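Local coordinates for extracellular protein 11-1 (Passalora fulva, PDB 6ZUS) that is an avirulence effector of a fungal plant pathogen, from a family with epistatic interactions with plant resistance proteins, and binds zinc ions, at residues K12-F17 against G126-G131; I57-E62 against I75-A80; Q48-F53 against A82-N87; G22-F27 against G70-I75; Q16-G21 against S66-S71. One frame throughout, in Å; residues are numbered along the deposited sequence. Where two conformers were deposited one is given.

Interactions 1 and 2 are strand pairings of one antiparallel sheet, with strands in the order 57-64, 71-86, 6-20, 127-138; the other three tie loops to its strands. Interaction 1 pairs one edge strand with 6-20 and interaction 2 pairs the other with 71-86; their centres lie about 9 Å apart, joined where His15 N meets Cys76 O at 2.8 Å. Interactions 4 and 5, centres about 7 Å apart, fasten the loops at one end of the sheet and share Gly70 and Ser71. Interaction 3 closes the opposite end, its centre about 35 Å from that of interaction 4. One zinc ion sits on His15 in interaction 1; the side chain of Arg84 in interaction 3 is about 7 Å from another.

Interaction 1 (K12-F17 against G126-G131); sequences KWVHQF and GYYSRG. With ZN (zinc ion), chain G.
This is an antiparallel strand pairing between 12-17 and 126-131, a buried contact between inner strand 6-20 and edge strand 127-138 of the four-stranded sheet, with an aromatic cluster on one face that reaches a zinc ion. The strand directions stand 153° apart, and five backbone hydrogen bonds join them, from Lys12 with Arg130 to Gln16 N on Gly126 O at 2.8 Å. On the face of Trp13, His15 and Tyr127, the imidazole lies flat on the phenol: a face-to-face stack with centroids 3.8 Å apart and planes at 10°. The opposite face of the imidazole carries CD1 of Phe17, so the ring is sandwiched and its tilt is restricted. Its ND1 binds the zinc at 2.0 Å. A water bound to the metal at 2.3 Å also lies 3.0 Å from Tyr127 OH, which makes the tyrosine a second-shell partner of the ion. Trp13 CZ2 approaches the edge of the Tyr127 ring, 3.6 Å from CD2. On the other face, chi1 of 55° folds the Tyr128 ring back over Val14, whose CB makes a CH-pi contact 3.9 Å from the ring centroid. Tyr128 OH and Arg130 NH2 both bond Asp120, and Arg130 NH1 bonds the carbonyl of Glu118. Backbone bonds from Trp13 and His15 continue the sheet into strand 71-86, while helices 31-40 and 101-109 pack against Trp13.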
# COMPACT_ATOMS: atom_id res chain seq x y z
N LYS A 12 -1.34 0.80 1.15
CA LYS A 12 -2.49 0.44 0.29
C LYS A 12 -2.01 0.20 -1.14
O LYS A 12 -1.22 1.02 -1.68
CB LYS A 12 -3.59 1.50 0.38
CG LYS A 12 -4.81 1.16 -0.44
CD LYS A 12 -6.01 1.94 -0.03
CE LYS A 12 -6.12 3.28 -0.66
NZ LYS A 12 -7.56 3.66 -0.76
N TRP A 13 -2.40 -0.96 -1.64
CA TRP A 13 -2.15 -1.46 -3.01
C TRP A 13 -3.40 -1.15 -3.82
O TRP A 13 -4.53 -1.47 -3.37
CB TRP A 13 -1.87 -2.94 -2.95
CG TRP A 13 -1.54 -3.54 -4.26
CD1 TRP A 13 -0.29 -3.83 -4.74
CD2 TRP A 13 -2.49 -4.03 -5.23
NE1 TRP A 13 -0.40 -4.45 -5.94
CE2 TRP A 13 -1.72 -4.58 -6.30
CE3 TRP A 13 -3.88 -4.08 -5.32
CZ2 TRP A 13 -2.31 -5.15 -7.42
CZ3 TRP A 13 -4.47 -4.64 -6.44
CH2 TRP A 13 -3.69 -5.15 -7.47
N VAL A 14 -3.25 -0.53 -4.98
CA VAL A 14 -4.42 -0.04 -5.76
C VAL A 14 -4.30 -0.50 -7.21
O VAL A 14 -3.23 -0.33 -7.81
CB VAL A 14 -4.59 1.49 -5.66
CG1 VAL A 14 -5.88 1.91 -6.35
CG2 VAL A 14 -4.54 2.02 -4.22
N HIS A 15 -5.40 -1.03 -7.75
CA HIS A 15 -5.62 -1.20 -9.21
C HIS A 15 -6.83 -0.34 -9.61
O HIS A 15 -7.94 -0.67 -9.18
CB HIS A 15 -5.78 -2.69 -9.59
CG HIS A 15 -5.82 -2.84 -11.08
ND1 HIS A 15 -6.33 -3.95 -11.73
CD2 HIS A 15 -5.43 -2.01 -12.06
CE1 HIS A 15 -6.21 -3.78 -13.02
NE2 HIS A 15 -5.70 -2.63 -13.26
N GLN A 16 -6.60 0.74 -10.36
CA GLN A 16 -7.65 1.59 -10.94
C GLN A 16 -7.74 1.26 -12.43
O GLN A 16 -6.72 1.32 -13.15
CB GLN A 16 -7.36 3.08 -10.72
CG GLN A 16 -8.47 4.00 -11.27
CD GLN A 16 -8.21 5.47 -11.00
OE1 GLN A 16 -7.30 5.84 -10.20
NE2 GLN A 16 -8.98 6.28 -11.71
N PHE A 17 -8.92 0.93 -12.89
CA PHE A 17 -9.15 0.61 -14.32
C PHE A 17 -10.59 0.91 -14.74
O PHE A 17 -11.46 1.14 -13.90
CB PHE A 17 -8.79 -0.85 -14.56
CG PHE A 17 -9.55 -1.84 -13.70
CD1 PHE A 17 -9.15 -2.12 -12.40
CD2 PHE A 17 -10.68 -2.48 -14.20
CE1 PHE A 17 -9.87 -3.01 -11.60
CE2 PHE A 17 -11.38 -3.39 -13.43
CZ PHE A 17 -10.96 -3.68 -12.14
N GLY A 126 -2.17 2.32 -13.93
CA GLY A 126 -3.28 1.45 -13.49
C GLY A 126 -3.02 0.96 -12.06
O GLY A 126 -3.98 0.85 -11.26
N TYR A 127 -1.77 0.60 -11.76
CA TYR A 127 -1.38 -0.04 -10.49
C TYR A 127 -0.49 0.92 -9.75
O TYR A 127 0.50 1.42 -10.36
CB TYR A 127 -0.61 -1.31 -10.74
CG TYR A 127 -1.43 -2.41 -11.36
CD1 TYR A 127 -1.57 -2.49 -12.73
CD2 TYR A 127 -2.03 -3.38 -10.58
CE1 TYR A 127 -2.28 -3.51 -13.31
CE2 TYR A 127 -2.73 -4.41 -11.15
CZ TYR A 127 -2.86 -4.48 -12.53
OH TYR A 127 -3.57 -5.54 -13.04
N TYR A 128 -0.77 1.13 -8.45
CA TYR A 128 0.04 2.09 -7.65
C TYR A 128 -0.15 1.76 -6.16
O TYR A 128 -0.99 0.89 -5.79
CB TYR A 128 -0.26 3.55 -8.01
CG TYR A 128 -1.71 4.00 -7.92
CD1 TYR A 128 -2.59 3.74 -8.96
CD2 TYR A 128 -2.24 4.67 -6.80
CE1 TYR A 128 -3.92 4.12 -8.92
CE2 TYR A 128 -3.59 5.05 -6.74
CZ TYR A 128 -4.43 4.80 -7.81
OH TYR A 128 -5.72 5.21 -7.80
N SER A 129 0.64 2.47 -5.38
CA SER A 129 0.72 2.27 -3.92
C SER A 129 0.50 3.60 -3.20
O SER A 129 0.76 4.69 -3.76
CB SER A 129 2.03 1.63 -3.53
OG SER A 129 3.11 2.49 -3.80
N ARG A 130 0.01 3.47 -1.98
CA ARG A 130 -0.10 4.53 -0.96
C ARG A 130 0.69 4.06 0.27
O ARG A 130 0.69 2.83 0.60
CB ARG A 130 -1.54 4.82 -0.55
CG ARG A 130 -2.49 5.04 -1.72
CD ARG A 130 -2.11 6.35 -2.41
NE ARG A 130 -3.25 6.80 -3.19
CZ ARG A 130 -3.40 8.02 -3.69
NH1 ARG A 130 -2.45 8.93 -3.52
NH2 ARG A 130 -4.50 8.33 -4.35
N GLY A 131 1.32 5.00 0.92
CA GLY A 131 1.96 4.71 2.22
C GLY A 131 2.09 6.01 2.98
O GLY A 131 2.57 7.00 2.39
ZN ZN G . -6.88 -5.71 -10.89
O HOH W 1 -5.15 -7.18 -11.10

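Interaction 2 (I57-E62 against I75-A80); sequences IPKIQE and ICSVQA
Strands 57-62 and 75-80 run antiparallel, 158° between their directions, with three hydrogen-bonded pairs, Ile57 with Gln79, Lys59 with Ser77 and Gln61 with Ile75. The bond from Gln79 N to Ile57 O is the longest at 3.2 Å, and its donor stands well above the carbonyl plane. On the face of Ile57, Lys59, Gln61, Ile75, Ser77 and Gln79, two waters share the hydroxyl of Ser77. With chi1 at 63° its OG sits between the backbone N and the carbonyl carbon, where it donates to one water at 2.9 Å and accepts from the other at 2.7 Å. The first water donates to Ile57 O and, at 2.6 Å, to Gln79 OE1; the second donates to Ile75 O and accepts from Gln61 NE2 at 2.8 Å. That same NE2 lies 3.5 Å from CG2 of Ile75. On the other face the packing is sparse and apolar: Pro58 CG faces Val78 CG2, and Ile60 CG2 lies 4.3 Å from SG of Cys76, the half-cystine bonded to Cys29. Helix 31-40 covers Pro58 and Val78. The two faces of this beta hairpin thus differ: a hydrated, mixed one where Ile57 and Ile75 flank the polar groups round Ser77, and an apolar one turned to the helix and the disulfide.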
# COMPACT_ATOMS: atom_id res chain seq x y z
N ILE A 57 -7.52 -5.31 4.56
CA ILE A 57 -8.91 -4.90 4.28
C ILE A 57 -9.05 -4.61 2.78
O ILE A 57 -8.65 -3.53 2.35
CB ILE A 57 -9.25 -3.69 5.15
CG1 ILE A 57 -9.08 -4.03 6.63
CG2 ILE A 57 -10.66 -3.17 4.84
CD1 ILE A 57 -9.37 -2.88 7.54
N PRO A 58 -9.59 -5.56 1.99
CA PRO A 58 -10.00 -5.30 0.61
C PRO A 58 -11.12 -4.25 0.49
O PRO A 58 -11.98 -4.10 1.38
CB PRO A 58 -10.42 -6.66 0.02
CG PRO A 58 -9.78 -7.66 0.95
CD PRO A 58 -9.77 -6.98 2.33
N LYS A 59 -11.11 -3.51 -0.61
CA LYS A 59 -12.16 -2.52 -0.88
C LYS A 59 -12.37 -2.48 -2.39
O LYS A 59 -11.39 -2.63 -3.15
CB LYS A 59 -11.76 -1.16 -0.32
CG LYS A 59 -12.84 -0.09 -0.40
CD LYS A 59 -12.29 1.33 -0.54
CE LYS A 59 -11.41 1.78 0.62
NZ LYS A 59 -11.31 3.26 0.72
N ILE A 60 -13.61 -2.23 -2.81
CA ILE A 60 -13.98 -2.11 -4.25
C ILE A 60 -14.85 -0.86 -4.35
O ILE A 60 -15.79 -0.71 -3.53
CB ILE A 60 -14.68 -3.38 -4.74
CG1 ILE A 60 -13.80 -4.63 -4.55
CG2 ILE A 60 -15.15 -3.22 -6.19
CD1 ILE A 60 -14.50 -5.95 -4.91
N GLN A 61 -14.47 0.08 -5.19
CA GLN A 61 -15.19 1.34 -5.44
C GLN A 61 -15.52 1.35 -6.95
O GLN A 61 -14.68 0.89 -7.76
CB GLN A 61 -14.35 2.60 -5.18
CG GLN A 61 -13.76 2.69 -3.80
CD GLN A 61 -12.73 3.80 -3.76
OE1 GLN A 61 -13.06 4.99 -3.94
NE2 GLN A 61 -11.46 3.40 -3.59
N GLU A 62 -16.67 1.93 -7.29
CA GLU A 62 -17.18 2.00 -8.67
C GLU A 62 -17.85 3.37 -8.83
O GLU A 62 -18.61 3.79 -7.91
CB GLU A 62 -18.19 0.85 -8.85
CG GLU A 62 -18.93 0.81 -10.18
CD GLU A 62 -20.00 -0.28 -10.25
OE1 GLU A 62 -19.67 -1.50 -10.15
OE2 GLU A 62 -21.19 0.09 -10.41
N ILE A 75 -11.97 1.01 -8.68
CA ILE A 75 -10.75 1.13 -7.84
C ILE A 75 -10.77 -0.05 -6.88
O ILE A 75 -11.70 -0.10 -6.06
CB ILE A 75 -10.60 2.48 -7.15
CG1 ILE A 75 -10.63 3.63 -8.18
CG2 ILE A 75 -9.34 2.50 -6.29
CD1 ILE A 75 -10.83 5.00 -7.57
N CYS A 76 -9.91 -1.04 -7.11
CA CYS A 76 -9.81 -2.27 -6.29
C CYS A 76 -8.55 -2.13 -5.45
O CYS A 76 -7.50 -1.83 -6.01
CB CYS A 76 -9.80 -3.49 -7.19
SG CYS A 76 -11.34 -3.49 -8.16
N SER A 77 -8.67 -2.22 -4.12
CA SER A 77 -7.52 -1.89 -3.26
C SER A 77 -7.50 -2.86 -2.09
O SER A 77 -8.54 -3.50 -1.77
CB SER A 77 -7.56 -0.47 -2.81
OG SER A 77 -8.72 -0.23 -2.01
N VAL A 78 -6.33 -3.01 -1.52
CA VAL A 78 -6.20 -3.76 -0.23
C VAL A 78 -5.22 -2.96 0.63
O VAL A 78 -4.20 -2.46 0.11
CB VAL A 78 -5.79 -5.21 -0.48
CG1 VAL A 78 -4.47 -5.37 -1.23
CG2 VAL A 78 -5.78 -5.99 0.81
N GLN A 79 -5.59 -2.78 1.91
CA GLN A 79 -4.81 -1.94 2.84
C GLN A 79 -4.50 -2.74 4.10
O GLN A 79 -5.26 -3.64 4.48
CB GLN A 79 -5.52 -0.62 3.11
CG GLN A 79 -6.83 -0.81 3.82
CD GLN A 79 -7.67 0.44 3.69
OE1 GLN A 79 -8.32 0.67 2.66
NE2 GLN A 79 -7.65 1.23 4.76
N ALA A 80 -3.36 -2.43 4.68
CA ALA A 80 -2.91 -3.00 5.96
C ALA A 80 -1.86 -2.05 6.53
O ALA A 80 -1.28 -1.20 5.79
CB ALA A 80 -2.38 -4.40 5.73
O HOH W 2 -8.33 -1.09 0.71
O HOH W 3 -10.89 0.71 -3.35

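Interaction 3 (Q48-F53 against A82-N87); sequences QGADGF and AWRVRN
The loop 48-53, between helix 31-40 and strand 57-64, closes over the far part of strand 71-86, where the chain turns a corner at Trp83. Two single backbone bridges, Gln48 with Val85 and Phe53 with Ala82, bracket it, and the register shifts by two between them. Gly49 N donates to Arg84 O at 2.7 Å from above the carbonyl plane, whereas Trp83 N reaches Gly52 O at 3.2 Å nearly in line with the carbonyl bond. A water between loop and strand accepts from Arg84 N and, at 2.9 Å, from Gln48 NE2; the other end of that amide, OE1, is bonded to Tyr104. Ala82 CA lies over one face of the Phe53 ring, and Phe53 CE2 is 3.8 Å from Ala82 CB. At the corner, the indole of Trp83 offers its edge to the loop, CD1 lying 3.4 Å from Asp51 O. Arg84, extended from CG to NE, passes Ala50 O on its way to Asp51, and its NH1 is bonded to the carbonyl of His139, a zinc ligand. The salt bridge is side-on, with both nitrogens on one oxygen: Asp51 OD2 takes NE at 2.7 Å on its anti side and NH2 at 2.9 Å nearly along the C-O bond.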
# COMPACT_ATOMS: atom_id res chain seq x y z
N GLN A 48 11.99 -3.45 7.90
CA GLN A 48 10.87 -4.02 8.70
C GLN A 48 11.34 -4.28 10.15
O GLN A 48 12.36 -4.96 10.34
CB GLN A 48 10.36 -5.35 8.10
CG GLN A 48 8.92 -5.66 8.49
CD GLN A 48 7.96 -4.64 7.91
OE1 GLN A 48 8.07 -4.25 6.75
NE2 GLN A 48 7.00 -4.22 8.72
N GLY A 49 10.59 -3.81 11.15
CA GLY A 49 10.72 -4.24 12.54
C GLY A 49 9.87 -5.45 12.83
O GLY A 49 9.57 -6.27 11.92
N ALA A 50 9.52 -5.61 14.10
CA ALA A 50 8.78 -6.80 14.59
C ALA A 50 7.28 -6.66 14.29
O ALA A 50 6.80 -5.56 13.88
CB ALA A 50 9.05 -6.96 16.06
N ASP A 51 6.56 -7.76 14.49
CA ASP A 51 5.08 -7.78 14.61
C ASP A 51 4.39 -7.76 13.23
O ASP A 51 3.14 -7.81 13.20
CB ASP A 51 4.58 -6.67 15.54
CG ASP A 51 4.76 -7.00 17.02
OD1 ASP A 51 4.63 -8.20 17.37
OD2 ASP A 51 4.99 -6.09 17.80
N GLY A 52 5.13 -7.70 12.12
CA GLY A 52 4.54 -7.85 10.78
C GLY A 52 3.44 -6.83 10.50
O GLY A 52 3.64 -5.63 10.76
N PHE A 53 2.34 -7.30 9.91
CA PHE A 53 1.30 -6.47 9.26
C PHE A 53 -0.03 -6.80 9.92
O PHE A 53 -0.26 -7.95 10.30
CB PHE A 53 1.22 -6.74 7.75
CG PHE A 53 2.45 -6.30 7.02
CD1 PHE A 53 3.67 -6.93 7.27
CD2 PHE A 53 2.45 -5.19 6.22
CE1 PHE A 53 4.83 -6.51 6.64
CE2 PHE A 53 3.60 -4.77 5.57
CZ PHE A 53 4.79 -5.43 5.78
N ALA A 82 1.78 -1.73 8.39
CA ALA A 82 3.09 -2.24 8.85
C ALA A 82 3.30 -1.67 10.27
O ALA A 82 3.51 -0.48 10.41
CB ALA A 82 4.20 -1.87 7.88
N TRP A 83 3.22 -2.53 11.28
CA TRP A 83 3.24 -2.08 12.70
C TRP A 83 4.54 -1.36 13.07
O TRP A 83 4.47 -0.32 13.82
CB TRP A 83 2.97 -3.26 13.62
CG TRP A 83 1.58 -3.78 13.51
CD1 TRP A 83 1.21 -5.06 13.27
CD2 TRP A 83 0.37 -3.04 13.78
NE1 TRP A 83 -0.15 -5.16 13.33
CE2 TRP A 83 -0.69 -3.94 13.63
CE3 TRP A 83 0.11 -1.70 14.14
CZ2 TRP A 83 -2.02 -3.55 13.80
CZ3 TRP A 83 -1.21 -1.30 14.29
CH2 TRP A 83 -2.25 -2.23 14.13
N ARG A 84 5.68 -1.84 12.57
CA ARG A 84 7.00 -1.33 13.04
C ARG A 84 7.99 -1.29 11.87
O ARG A 84 8.32 -2.36 11.32
CB ARG A 84 7.53 -2.23 14.17
CG ARG A 84 6.59 -2.38 15.34
CD ARG A 84 7.21 -3.31 16.34
NE ARG A 84 6.19 -3.72 17.29
CZ ARG A 84 5.69 -2.95 18.25
NH1 ARG A 84 6.13 -1.71 18.44
NH2 ARG A 84 4.76 -3.46 19.05
N VAL A 85 8.34 -0.07 11.47
CA VAL A 85 9.23 0.21 10.32
C VAL A 85 10.34 1.17 10.81
O VAL A 85 10.04 2.12 11.53
CB VAL A 85 8.45 0.76 9.12
CG1 VAL A 85 9.40 1.04 7.96
CG2 VAL A 85 7.30 -0.16 8.74
N ARG A 86 11.57 0.91 10.41
CA ARG A 86 12.72 1.73 10.86
C ARG A 86 12.51 3.15 10.35
O ARG A 86 11.79 3.34 9.33
CB ARG A 86 14.02 1.09 10.39
CG ARG A 86 14.27 -0.26 11.04
CD ARG A 86 15.65 -0.65 10.68
NE ARG A 86 15.89 -2.06 10.93
CZ ARG A 86 16.31 -2.57 12.09
NH1 ARG A 86 16.46 -1.80 13.16
NH2 ARG A 86 16.56 -3.86 12.16
N ASN A 87 13.10 4.11 11.05
CA ASN A 87 13.23 5.51 10.57
C ASN A 87 14.59 5.75 9.93
O ASN A 87 15.61 5.25 10.40
CB ASN A 87 12.95 6.49 11.71
CG ASN A 87 11.46 6.68 11.88
OD1 ASN A 87 10.75 6.93 10.89
ND2 ASN A 87 10.98 6.59 13.12
O HOH W 4 5.99 -4.59 11.38

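Interaction 4 (G22-F27 against G70-I75); sequences GDNCNF and GSKTCI
A covalent bond is the main tie here: Cys25 SG and Cys74 SG are joined at 2.1 Å, with a torsion of -83° about the S-S bond. Both cysteines point their CB at the opposite segment, and in each SG is anti to the carbonyl carbon. Cys25 CB and Cys74 CB are left 3.7 Å apart on either end of the sulfur pair. Polar contact is concentrated on one ammonium group. Lys72 runs straight out from CG, and its NZ donates to Asp23 O at 2.7 Å, tilted 27° from the carbonyl plane; the chain also brushes this oxygen, with CE 3.3 Å away. The same NZ makes a salt bridge with Glu62 of the adjacent strand, so a backbone oxygen and a carboxylate hold it together. In the fold, the disulfide and the lysine pin the loop that follows strand 6-20 to strand 71-86, just where that loop enters a 3-10 turn at 25-27. Within the loop, Phe27 N donates to Asn24 O at 3.0 Å, and the Phe27 ring lies with one face over CB of Asn24. A second link comes from the neighbouring strand, where Glu62 OE1 accepts from Cys25 N. Apolar packing about the disulfide comes from Ile60 beside Cys25 and from Phe17 and Ile19 beside Cys74.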
# COMPACT_ATOMS: atom_id res chain seq x y z
N GLY A 22 -22.14 -1.22 -18.65
CA GLY A 22 -23.16 -2.23 -18.35
C GLY A 22 -22.65 -3.25 -17.32
O GLY A 22 -23.45 -4.07 -16.82
N ASP A 23 -21.35 -3.26 -17.04
CA ASP A 23 -20.76 -4.23 -16.08
C ASP A 23 -20.67 -3.61 -14.67
O ASP A 23 -20.82 -2.36 -14.52
CB ASP A 23 -19.39 -4.68 -16.58
CG ASP A 23 -19.40 -5.60 -17.81
OD1 ASP A 23 -20.50 -5.85 -18.34
OD2 ASP A 23 -18.34 -6.13 -18.12
N ASN A 24 -20.30 -4.44 -13.71
CA ASN A 24 -20.05 -4.04 -12.30
C ASN A 24 -18.60 -4.35 -11.92
O ASN A 24 -18.03 -5.35 -12.39
CB ASN A 24 -21.06 -4.70 -11.36
CG ASN A 24 -22.51 -4.37 -11.67
OD1 ASN A 24 -23.39 -5.21 -11.43
ND2 ASN A 24 -22.78 -3.22 -12.25
N CYS A 25 -18.02 -3.57 -11.01
CA CYS A 25 -16.58 -3.75 -10.63
C CYS A 25 -16.40 -5.10 -9.94
O CYS A 25 -15.32 -5.67 -10.08
CB CYS A 25 -16.06 -2.62 -9.76
SG CYS A 25 -16.05 -1.07 -10.72
N ASN A 26 -17.42 -5.57 -9.22
CA ASN A 26 -17.34 -6.89 -8.53
C ASN A 26 -17.52 -8.06 -9.53
O ASN A 26 -17.52 -9.22 -9.06
CB ASN A 26 -18.31 -6.98 -7.35
CG ASN A 26 -19.77 -6.91 -7.72
OD1 ASN A 26 -20.17 -7.20 -8.86
ND2 ASN A 26 -20.58 -6.59 -6.72
N PHE A 27 -17.61 -7.83 -10.84
CA PHE A 27 -17.35 -8.93 -11.82
C PHE A 27 -15.83 -9.11 -12.03
O PHE A 27 -15.43 -10.10 -12.59
CB PHE A 27 -17.96 -8.65 -13.19
CG PHE A 27 -19.45 -8.43 -13.23
CD1 PHE A 27 -20.28 -8.94 -12.24
CD2 PHE A 27 -20.03 -7.84 -14.35
CE1 PHE A 27 -21.65 -8.73 -12.29
CE2 PHE A 27 -21.40 -7.65 -14.42
CZ PHE A 27 -22.21 -8.10 -13.38
N GLY A 70 -18.93 5.82 -21.92
CA GLY A 70 -19.93 4.91 -21.33
C GLY A 70 -19.29 3.97 -20.31
O GLY A 70 -20.00 3.06 -19.87
N SER A 71 -18.03 4.19 -19.92
CA SER A 71 -17.25 3.29 -19.01
C SER A 71 -17.49 3.67 -17.55
O SER A 71 -17.74 4.88 -17.29
CB SER A 71 -15.76 3.39 -19.25
OG SER A 71 -15.50 3.27 -20.63
N LYS A 72 -17.29 2.71 -16.65
CA LYS A 72 -17.22 2.95 -15.19
C LYS A 72 -15.74 2.84 -14.82
O LYS A 72 -14.98 2.08 -15.50
CB LYS A 72 -17.96 1.90 -14.39
CG LYS A 72 -19.47 2.00 -14.47
CD LYS A 72 -20.12 0.81 -13.80
CE LYS A 72 -21.63 0.82 -13.85
NZ LYS A 72 -22.15 -0.42 -13.21
N THR A 73 -15.36 3.59 -13.79
CA THR A 73 -14.04 3.49 -13.13
C THR A 73 -14.20 2.55 -11.93
O THR A 73 -15.08 2.85 -11.05
CB THR A 73 -13.51 4.84 -12.66
OG1 THR A 73 -13.23 5.60 -13.83
CG2 THR A 73 -12.23 4.68 -11.85
N CYS A 74 -13.33 1.56 -11.88
CA CYS A 74 -13.18 0.64 -10.74
C CYS A 74 -11.90 0.98 -10.00
O CYS A 74 -10.85 1.15 -10.67
CB CYS A 74 -13.08 -0.82 -11.15
SG CYS A 74 -14.51 -1.30 -12.11
N ILE A 75 -11.97 1.01 -8.68
CA ILE A 75 -10.75 1.13 -7.84
C ILE A 75 -10.77 -0.05 -6.88
O ILE A 75 -11.70 -0.10 -6.06
CB ILE A 75 -10.60 2.48 -7.15
CG1 ILE A 75 -10.63 3.63 -8.18
CG2 ILE A 75 -9.34 2.50 -6.29
CD1 ILE A 75 -10.83 5.00 -7.57

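Interaction 5 (Q16-G21 against S66-S71); sequences QFRIPG and SDCPGS
Chi1 of -44° in Arg18 sets CG beside the backbone N, and a bend at chi2, -65°, turns the chain so that its aliphatic part runs past Cys68, while chi1 of -60° in Cys68 leaves SG anti to the carbonyl carbon and facing the arginine. The contact sits at the end of the four-stranded sheet, where the loop of the hairpin formed by strands 57-64 and 71-86 folds beside the last residues of strand 6-20. That loop contains an inverse gamma turn centred on Pro69 and carries the disulfide between Cys65 and Cys68. In one of the two conformers of Arg18, CD lies 3.8 Å from Cys68 SG and NE follows at 3.9 Å, with the sulfur oblique to the guanidinium group. Further along, Arg18 CB rests 4.1 Å from Ser71 CB. Ile19 pairs through its backbone with Lys72 of strand 71-86. Ser71 brings its main chain and CB to one carbonyl: Ile19 O lies 3.2 Å from Ser71 CA, in a CA-H...O contact, and 3.4 Å from Ser71 CB.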
# COMPACT_ATOMS: atom_id res chain seq x y z
N GLN A 16 -6.60 0.74 -10.36
CA GLN A 16 -7.65 1.59 -10.94
C GLN A 16 -7.74 1.26 -12.43
O GLN A 16 -6.72 1.32 -13.15
CB GLN A 16 -7.36 3.08 -10.72
CG GLN A 16 -8.47 4.00 -11.27
CD GLN A 16 -8.21 5.47 -11.00
OE1 GLN A 16 -7.30 5.84 -10.20
NE2 GLN A 16 -8.98 6.28 -11.71
N PHE A 17 -8.92 0.93 -12.89
CA PHE A 17 -9.15 0.61 -14.32
C PHE A 17 -10.59 0.91 -14.74
O PHE A 17 -11.46 1.14 -13.90
CB PHE A 17 -8.79 -0.85 -14.56
CG PHE A 17 -9.55 -1.84 -13.70
CD1 PHE A 17 -9.15 -2.12 -12.40
CD2 PHE A 17 -10.68 -2.48 -14.20
CE1 PHE A 17 -9.87 -3.01 -11.60
CE2 PHE A 17 -11.38 -3.39 -13.43
CZ PHE A 17 -10.96 -3.68 -12.14
N ARG A 18 -10.83 0.93 -16.05
CA ARG A 18 -12.18 1.24 -16.60
C ARG A 18 -12.80 -0.07 -17.08
O ARG A 18 -12.06 -0.95 -17.58
CB ARG A 18 -12.14 2.25 -17.76
CG ARG A 18 -11.24 3.46 -17.56
CD ARG A 18 -11.61 4.42 -16.46
NE ARG A 18 -10.66 5.54 -16.46
CZ ARG A 18 -10.12 6.10 -15.36
NH1 ARG A 18 -10.43 5.68 -14.15
NH2 ARG A 18 -9.24 7.09 -15.50
N ILE A 19 -14.12 -0.18 -16.95
CA ILE A 19 -14.90 -1.35 -17.41
C ILE A 19 -16.10 -0.84 -18.20
O ILE A 19 -16.51 0.32 -18.07
CB ILE A 19 -15.31 -2.24 -16.22
CG1 ILE A 19 -16.35 -1.54 -15.35
CG2 ILE A 19 -14.07 -2.71 -15.42
CD1 ILE A 19 -17.01 -2.43 -14.33
N PRO A 20 -16.71 -1.70 -19.03
CA PRO A 20 -17.93 -1.32 -19.76
C PRO A 20 -19.02 -0.85 -18.77
O PRO A 20 -19.15 -1.48 -17.68
CB PRO A 20 -18.33 -2.63 -20.44
CG PRO A 20 -17.05 -3.36 -20.63
CD PRO A 20 -16.25 -3.05 -19.38
N GLY A 21 -19.74 0.22 -19.12
CA GLY A 21 -20.78 0.81 -18.23
C GLY A 21 -21.88 -0.19 -17.85
O GLY A 21 -22.53 0.04 -16.82
N SER A 66 -17.44 10.26 -16.31
CA SER A 66 -18.03 11.31 -17.18
C SER A 66 -17.20 11.45 -18.47
O SER A 66 -17.80 11.70 -19.50
CB SER A 66 -18.23 12.72 -16.53
OG SER A 66 -19.03 12.65 -15.35
N ASP A 67 -15.86 11.33 -18.39
CA ASP A 67 -14.92 11.60 -19.52
C ASP A 67 -14.83 10.40 -20.47
O ASP A 67 -14.26 10.55 -21.55
CB ASP A 67 -13.50 11.92 -19.03
CG ASP A 67 -13.42 13.24 -18.30
OD1 ASP A 67 -14.31 14.10 -18.53
OD2 ASP A 67 -12.50 13.39 -17.46
N CYS A 68 -15.29 9.22 -20.05
CA CYS A 68 -15.13 7.93 -20.76
C CYS A 68 -16.33 7.76 -21.69
O CYS A 68 -17.38 8.34 -21.45
CB CYS A 68 -15.03 6.77 -19.77
SG CYS A 68 -13.64 6.86 -18.58
N PRO A 69 -16.20 6.95 -22.77
CA PRO A 69 -17.33 6.56 -23.62
C PRO A 69 -18.22 5.48 -22.98
O PRO A 69 -18.25 4.36 -23.45
CB PRO A 69 -16.61 6.00 -24.87
CG PRO A 69 -15.38 5.34 -24.30
CD PRO A 69 -14.94 6.31 -23.21
N GLY A 70 -18.93 5.82 -21.92
CA GLY A 70 -19.93 4.91 -21.33
C GLY A 70 -19.29 3.97 -20.31
O GLY A 70 -20.00 3.06 -19.87
N SER A 71 -18.03 4.19 -19.92
CA SER A 71 -17.25 3.29 -19.01
C SER A 71 -17.49 3.67 -17.55
O SER A 71 -17.74 4.88 -17.29
CB SER A 71 -15.76 3.39 -19.25
OG SER A 71 -15.50 3.27 -20.63